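PDB 3A79: toll-like receptor 6, Variable lymphocyte receptor B from Mus musculus, which probably recognises bacterial diacylated lipopeptides together with a second Toll-like receptor, its leucine-rich-repeat ectodomain here being fused to a hagfish lymphocyte-receptor segment. Local coordinates for residues D367-G372 and A396-N401; V347-P352 and C373-R378. All blocks are in the same frame, centred on the assembly; numbering follows the deposited sequence.

Contact 1 of 2, residues D367-G372 and A396-N401; sequences DSVFQG and ALMTKN. With NAG (2-acetamido-2-deoxy-beta-D-glucopyranose), chain H.
M398 reaches across to V369 and F370 and carries most of the apolar contact. Its CG is anti to the backbone N (chi1 170°) and the chain stays extended as far as the sulfur, which brings SD alongside the valine: SD is 3.6 Å from V369 CG1 and 3.3 Å from V369 O. Further back along the thioether, M398 CG packs against F370 CB at 4.0 Å. A long, flexible methionine suits this buried seam, because it can lie past both a branched side chain and backbone carbonyls. The F370 ring leads off into the interior, with V369 CG2 4.0 Å above its centre.

The setting is the TLR6 part of the fusion, a leucine-rich-repeat solenoid in which loops between successive parallel strands stack on one another. Residues 367-372 belong to the loop between strands 357-359 and 381-383, and residues 396-401 begin in helix 394-397, one turn later, and run on beyond it; both M398 and F370 also touch L382.

The polar part centres on Q371, which closes a type II turn begun at S368. Its NE2 donates to D367 O at 3.0 Å, nearly end-on to the carbonyl (164°), but the N-H is bent (134°) and the oxygen is tilted out of the amide plane. NE2 also bonds to K394 O, so two carbonyls grip the nitrogen. Held in this way, the amide lays OE1 3.4 Å from L397 CD2 and NE2 3.7 Å from M398 CB.

At the far end, N401 is glycosylated: its ND2 is bonded to C1 of the sugar, 1.5 Å away.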
loop_
_atom_site.group_PDB
_atom_site.type_symbol
_atom_site.label_atom_id
_atom_site.label_comp_id
_atom_site.label_asym_id
_atom_site.label_seq_id
_atom_site.Cartn_x
_atom_site.Cartn_y
_atom_site.Cartn_z
ATOM N N ASP B 367 3.075 2.098 -9.322
ATOM C CA ASP B 367 4.339 2.260 -10.031
ATOM C C ASP B 367 4.156 2.266 -11.547
ATOM O O ASP B 367 5.101 2.548 -12.288
ATOM C CB ASP B 367 5.333 1.167 -9.614
ATOM C CG ASP B 367 4.715 -0.219 -9.624
ATOM O OD1 ASP B 367 4.812 -0.921 -8.592
ATOM O OD2 ASP B 367 4.121 -0.597 -10.659
ATOM N N SER B 368 2.946 1.957 -12.007
ATOM C CA SER B 368 2.658 2.020 -13.437
ATOM C C SER B 368 2.334 3.450 -13.883
ATOM O O SER B 368 2.259 3.735 -15.076
ATOM C CB SER B 368 1.539 1.054 -13.830
ATOM O OG SER B 368 0.349 1.353 -13.139
ATOM N N VAL B 369 2.159 4.350 -12.923
ATOM C CA VAL B 369 1.922 5.740 -13.253
ATOM C C VAL B 369 3.032 6.241 -14.172
ATOM O O VAL B 369 4.220 6.025 -13.900
ATOM C CB VAL B 369 1.812 6.631 -11.996
ATOM C CG1 VAL B 369 3.188 7.023 -11.485
ATOM C CG2 VAL B 369 0.977 7.876 -12.301
ATOM N N PHE B 370 2.621 6.889 -15.266
ATOM C CA PHE B 370 3.533 7.457 -16.253
ATOM C C PHE B 370 4.583 6.472 -16.816
ATOM O O PHE B 370 5.694 6.875 -17.177
ATOM C CB PHE B 370 4.228 8.707 -15.696
ATOM C CG PHE B 370 3.286 9.760 -15.208
ATOM C CD1 PHE B 370 3.616 10.546 -14.120
ATOM C CD2 PHE B 370 2.072 9.967 -15.831
ATOM C CE1 PHE B 370 2.752 11.527 -13.659
ATOM C CE2 PHE B 370 1.200 10.952 -15.379
ATOM C CZ PHE B 370 1.540 11.728 -14.290
ATOM N N GLN B 371 4.242 5.191 -16.907
ATOM C CA GLN B 371 5.187 4.241 -17.478
ATOM C C GLN B 371 5.489 4.607 -18.915
ATOM O O GLN B 371 4.578 4.775 -19.722
ATOM C CB GLN B 371 4.697 2.794 -17.371
ATOM C CG GLN B 371 5.206 2.065 -16.125
ATOM C CD GLN B 371 6.645 2.440 -15.760
ATOM O OE1 GLN B 371 7.595 2.108 -16.479
ATOM N NE2 GLN B 371 6.804 3.130 -14.634
ATOM N N GLY B 372 6.778 4.740 -19.221
ATOM C CA GLY B 372 7.222 5.099 -20.555
ATOM C C GLY B 372 6.495 6.306 -21.113
ATOM O O GLY B 372 6.131 6.340 -22.287
ATOM N N ALA B 396 12.101 3.886 -11.459
ATOM C CA ALA B 396 13.262 4.474 -12.114
ATOM C C ALA B 396 12.981 4.555 -13.598
ATOM O O ALA B 396 13.350 5.525 -14.254
ATOM C CB ALA B 396 14.510 3.637 -11.855
ATOM N N LEU B 397 12.316 3.528 -14.118
ATOM C CA LEU B 397 12.012 3.447 -15.539
ATOM C C LEU B 397 10.991 4.512 -15.925
ATOM O O LEU B 397 10.878 4.888 -17.093
ATOM C CB LEU B 397 11.492 2.048 -15.888
ATOM C CG LEU B 397 11.288 1.727 -17.373
ATOM C CD1 LEU B 397 12.623 1.555 -18.091
ATOM C CD2 LEU B 397 10.399 0.497 -17.565
ATOM N N MET B 398 10.256 4.993 -14.929
ATOM C CA MET B 398 9.248 6.026 -15.123
ATOM C C MET B 398 9.843 7.348 -15.594
ATOM O O MET B 398 9.276 8.029 -16.443
ATOM C CB MET B 398 8.500 6.262 -13.819
ATOM C CG MET B 398 7.598 7.483 -13.837
ATOM S SD MET B 398 6.641 7.581 -12.322
ATOM C CE MET B 398 7.726 8.569 -11.296
ATOM N N THR B 399 10.989 7.709 -15.035
ATOM C CA THR B 399 11.607 8.998 -15.322
ATOM C C THR B 399 12.495 8.963 -16.566
ATOM O O THR B 399 13.101 9.969 -16.930
ATOM C CB THR B 399 12.435 9.495 -14.115
ATOM O OG1 THR B 399 13.579 8.650 -13.924
ATOM C CG2 THR B 399 11.585 9.477 -12.853
ATOM N N LYS B 400 12.565 7.803 -17.211
ATOM C CA LYS B 400 13.445 7.605 -18.360
ATOM C C LYS B 400 13.441 8.791 -19.331
ATOM O O LYS B 400 14.496 9.272 -19.745
ATOM C CB LYS B 400 13.089 6.305 -19.093
ATOM C CG LYS B 400 13.996 5.987 -20.276
ATOM C CD LYS B 400 13.807 4.558 -20.789
ATOM C CE LYS B 400 12.554 4.403 -21.643
ATOM N NZ LYS B 400 12.686 3.269 -22.612
ATOM N N ASN B 401 12.255 9.264 -19.691
ATOM C CA ASN B 401 12.147 10.361 -20.646
ATOM C C ASN B 401 11.495 11.628 -20.066
ATOM O O ASN B 401 10.619 12.248 -20.662
ATOM C CB ASN B 401 11.487 9.866 -21.934
ATOM C CG ASN B 401 12.504 9.339 -22.929
ATOM O OD1 ASN B 401 13.460 10.040 -23.272
ATOM N ND2 ASN B 401 12.316 8.103 -23.392
HETATM C C1 NAG H . 13.369 7.786 -24.340
HETATM C C2 NAG H . 13.636 8.372 -25.728
HETATM C C3 NAG H . 14.485 7.451 -26.607
HETATM C C4 NAG H . 15.762 7.065 -25.849
HETATM C C5 NAG H . 15.403 6.457 -24.483
HETATM C C6 NAG H . 16.633 6.115 -23.636
HETATM C C7 NAG H . 11.990 9.953 -26.396
HETATM C C8 NAG H . 13.090 10.965 -26.565
HETATM N N2 NAG H . 12.370 8.681 -26.355
HETATM O O3 NAG H . 14.753 8.030 -27.877
HETATM O O4 NAG H . 16.533 6.191 -26.664
HETATM O O5 NAG H . 14.565 7.320 -23.725
HETATM O O6 NAG H . 17.011 7.193 -22.804
HETATM O O7 NAG H . 10.815 10.305 -26.294
#

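Contact 2 of 2, residues V347-P352 and C373-R378. With NAG (2-acetamido-2-deoxy-beta-D-glucopyranose), chain H.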
loop_
_atom_site.group_PDB
_atom_site.type_symbol
_atom_site.label_atom_id
_atom_site.label_comp_id
_atom_site.label_asym_id
_atom_site.label_seq_id
_atom_site.Cartn_x
_atom_site.Cartn_y
_atom_site.Cartn_z
ATOM N N VAL B 347 -3.303 9.413 -16.203
ATOM C CA VAL B 347 -3.007 9.109 -17.595
ATOM C C VAL B 347 -1.819 9.931 -18.084
ATOM O O VAL B 347 -1.589 11.035 -17.607
ATOM C CB VAL B 347 -4.253 9.377 -18.467
ATOM C CG1 VAL B 347 -3.876 9.590 -19.901
ATOM C CG2 VAL B 347 -5.226 8.228 -18.344
ATOM N N CYS B 348 -1.049 9.388 -19.019
ATOM C CA CYS B 348 0.014 10.169 -19.654
ATOM C C CYS B 348 -0.590 11.151 -20.692
ATOM O O CYS B 348 -1.454 10.781 -21.499
ATOM C CB CYS B 348 1.092 9.225 -20.242
ATOM S SG CYS B 348 2.403 9.933 -21.292
ATOM N N PRO B 349 -0.174 12.426 -20.638
ATOM C CA PRO B 349 -0.667 13.399 -21.619
ATOM C C PRO B 349 -0.555 12.858 -23.058
ATOM O O PRO B 349 0.472 12.261 -23.401
ATOM C CB PRO B 349 0.275 14.589 -21.425
ATOM C CG PRO B 349 0.822 14.446 -20.025
ATOM C CD PRO B 349 0.729 13.020 -19.632
ATOM N N PRO B 350 -1.587 13.078 -23.897
ATOM C CA PRO B 350 -1.613 12.510 -25.254
ATOM C C PRO B 350 -0.623 13.219 -26.176
ATOM O O PRO B 350 -0.092 12.614 -27.116
ATOM C CB PRO B 350 -3.053 12.775 -25.735
ATOM C CG PRO B 350 -3.758 13.446 -24.596
ATOM C CD PRO B 350 -2.711 13.998 -23.677
ATOM N N SER B 351 -0.406 14.503 -25.901
ATOM C CA SER B 351 0.524 15.343 -26.647
ATOM C C SER B 351 1.463 15.967 -25.622
ATOM O O SER B 351 1.114 16.040 -24.443
ATOM C CB SER B 351 -0.235 16.439 -27.411
ATOM O OG SER B 351 -1.117 15.907 -28.392
ATOM N N PRO B 352 2.660 16.406 -26.056
ATOM C CA PRO B 352 3.619 17.059 -25.155
ATOM C C PRO B 352 2.944 18.117 -24.290
ATOM O O PRO B 352 2.431 19.090 -24.840
ATOM C CB PRO B 352 4.591 17.729 -26.121
ATOM C CG PRO B 352 4.592 16.837 -27.298
ATOM C CD PRO B 352 3.213 16.230 -27.409
ATOM N N CYS B 373 6.275 7.305 -20.265
ATOM C CA CYS B 373 5.587 8.512 -20.693
ATOM C C CYS B 373 6.599 9.527 -21.198
ATOM O O CYS B 373 7.441 10.018 -20.440
ATOM C CB CYS B 373 4.750 9.087 -19.557
ATOM S SG CYS B 373 3.836 10.571 -19.999
ATOM N N SER B 374 6.509 9.827 -22.491
ATOM C CA SER B 374 7.508 10.644 -23.175
ATOM C C SER B 374 6.974 12.040 -23.441
ATOM O O SER B 374 7.376 12.714 -24.381
ATOM C CB SER B 374 7.910 9.978 -24.493
ATOM O OG SER B 374 6.779 9.438 -25.160
ATOM N N THR B 375 6.079 12.484 -22.579
ATOM C CA THR B 375 5.251 13.623 -22.891
ATOM C C THR B 375 5.197 14.542 -21.658
ATOM O O THR B 375 4.328 15.402 -21.514
ATOM C CB THR B 375 3.875 13.094 -23.338
ATOM O OG1 THR B 375 3.411 13.820 -24.476
ATOM C CG2 THR B 375 2.863 13.127 -22.213
ATOM N N LEU B 376 6.162 14.334 -20.767
ATOM C CA LEU B 376 6.355 15.181 -19.600
ATOM C C LEU B 376 7.803 15.675 -19.577
ATOM O O LEU B 376 8.452 15.722 -18.529
ATOM C CB LEU B 376 6.017 14.414 -18.317
ATOM C CG LEU B 376 4.549 14.016 -18.101
ATOM C CD1 LEU B 376 4.430 13.006 -16.979
ATOM C CD2 LEU B 376 3.649 15.226 -17.831
ATOM N N LYS B 377 8.304 16.042 -20.749
ATOM C CA LYS B 377 9.692 16.455 -20.881
ATOM C C LYS B 377 9.939 17.853 -20.326
ATOM O O LYS B 377 11.074 18.308 -20.268
ATOM C CB LYS B 377 10.140 16.379 -22.339
ATOM C CG LYS B 377 10.390 14.975 -22.862
ATOM C CD LYS B 377 10.749 15.028 -24.341
ATOM C CE LYS B 377 10.896 13.648 -24.951
ATOM N NZ LYS B 377 12.154 13.001 -24.522
ATOM N N ARG B 378 8.880 18.544 -19.921
ATOM C CA ARG B 378 9.058 19.851 -19.294
ATOM C C ARG B 378 8.972 19.716 -17.776
ATOM O O ARG B 378 9.489 20.564 -17.043
ATOM C CB ARG B 378 8.060 20.894 -19.836
ATOM C CG ARG B 378 8.463 21.510 -21.171
ATOM C CD ARG B 378 7.332 22.350 -21.770
ATOM N NE ARG B 378 7.738 23.171 -22.918
ATOM C CZ ARG B 378 6.942 24.041 -23.543
ATOM N NH1 ARG B 378 5.684 24.215 -23.143
ATOM N NH2 ARG B 378 7.407 24.744 -24.572
HETATM C C1 NAG H . 13.369 7.786 -24.340
HETATM C C2 NAG H . 13.636 8.372 -25.728
HETATM C C3 NAG H . 14.485 7.451 -26.607
HETATM C C4 NAG H . 15.762 7.065 -25.849
HETATM C C5 NAG H . 15.403 6.457 -24.483
HETATM C C6 NAG H . 16.633 6.115 -23.636
HETATM C C7 NAG H . 11.990 9.953 -26.396
HETATM C C8 NAG H . 13.090 10.965 -26.565
HETATM N N2 NAG H . 12.370 8.681 -26.355
HETATM O O3 NAG H . 14.753 8.030 -27.877
HETATM O O4 NAG H . 16.533 6.191 -26.664
HETATM O O5 NAG H . 14.565 7.320 -23.725
HETATM O O6 NAG H . 17.011 7.193 -22.804
HETATM O O7 NAG H . 10.815 10.305 -26.294
#
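The ring of P349 has T375 above one face and L376 at its edge. T375 CG2 stands over that face, though the methyl is modelled too close to P349 and its exact position is doubtful, whereas L376 CD2 comes in near the ring plane, 3.7 Å from P349 CG. Beyond the ring, on the same side as the threonine methyl, C373 SG lies 4.0 Å from P349 CD. A second flat group, the S351-P352 peptide, turns a face to the hydroxyl of T375, whose OG1 is 3.1 Å from both S351 C and P352 N. A branched side chain with a methyl and a hydroxyl can face both the ring and the backbone, which probably suits threonine to this place. The three prolines, for their part, stiffen a loop that forms no helix or strand.

Beside this packing the C348-C373 disulfide ties the loops covalently, SG to SG 2.0 Å. Both sulfurs are anti to their backbone N and the bridge has chi3 of 80°, near the usual right-angled twist. On the outer side, S374 CB and K377 CE lie 3.4 and 3.6 Å from O7 of the sugar carried by N401.

Both segments are loops of the TLR6 part: 347-352 connects strand 335-339 to strand 357-359, while the loop holding 373-378 leads on to strand 381-383. T375 is joined to S353 by backbone hydrogen bonding, and V347 rests on Y325 and A329 of helix 321-329.

The two contacts lie about 11 Å apart, centre to centre, in consecutive turns of the TLR6 solenoid. Along the chain their segments alternate: 347-352, 367-372, 373-378, 396-401. The loop between strands 357-359 and 381-383 serves both, its 367-372 part meeting the following turn in contact 1 and its 373-378 part meeting the preceding turn in contact 2. F370 and L376 also pack together, CD1 to CD1 at 3.9 Å, and the sugar on N401 touches residues of both contacts. Three successive turns are thus linked by apolar packing, one disulfide and a few hydrogen bonds to backbone atoms. These links lie in the loops joining the short parallel strands, holding the stacked loops together on this side of the solenoid.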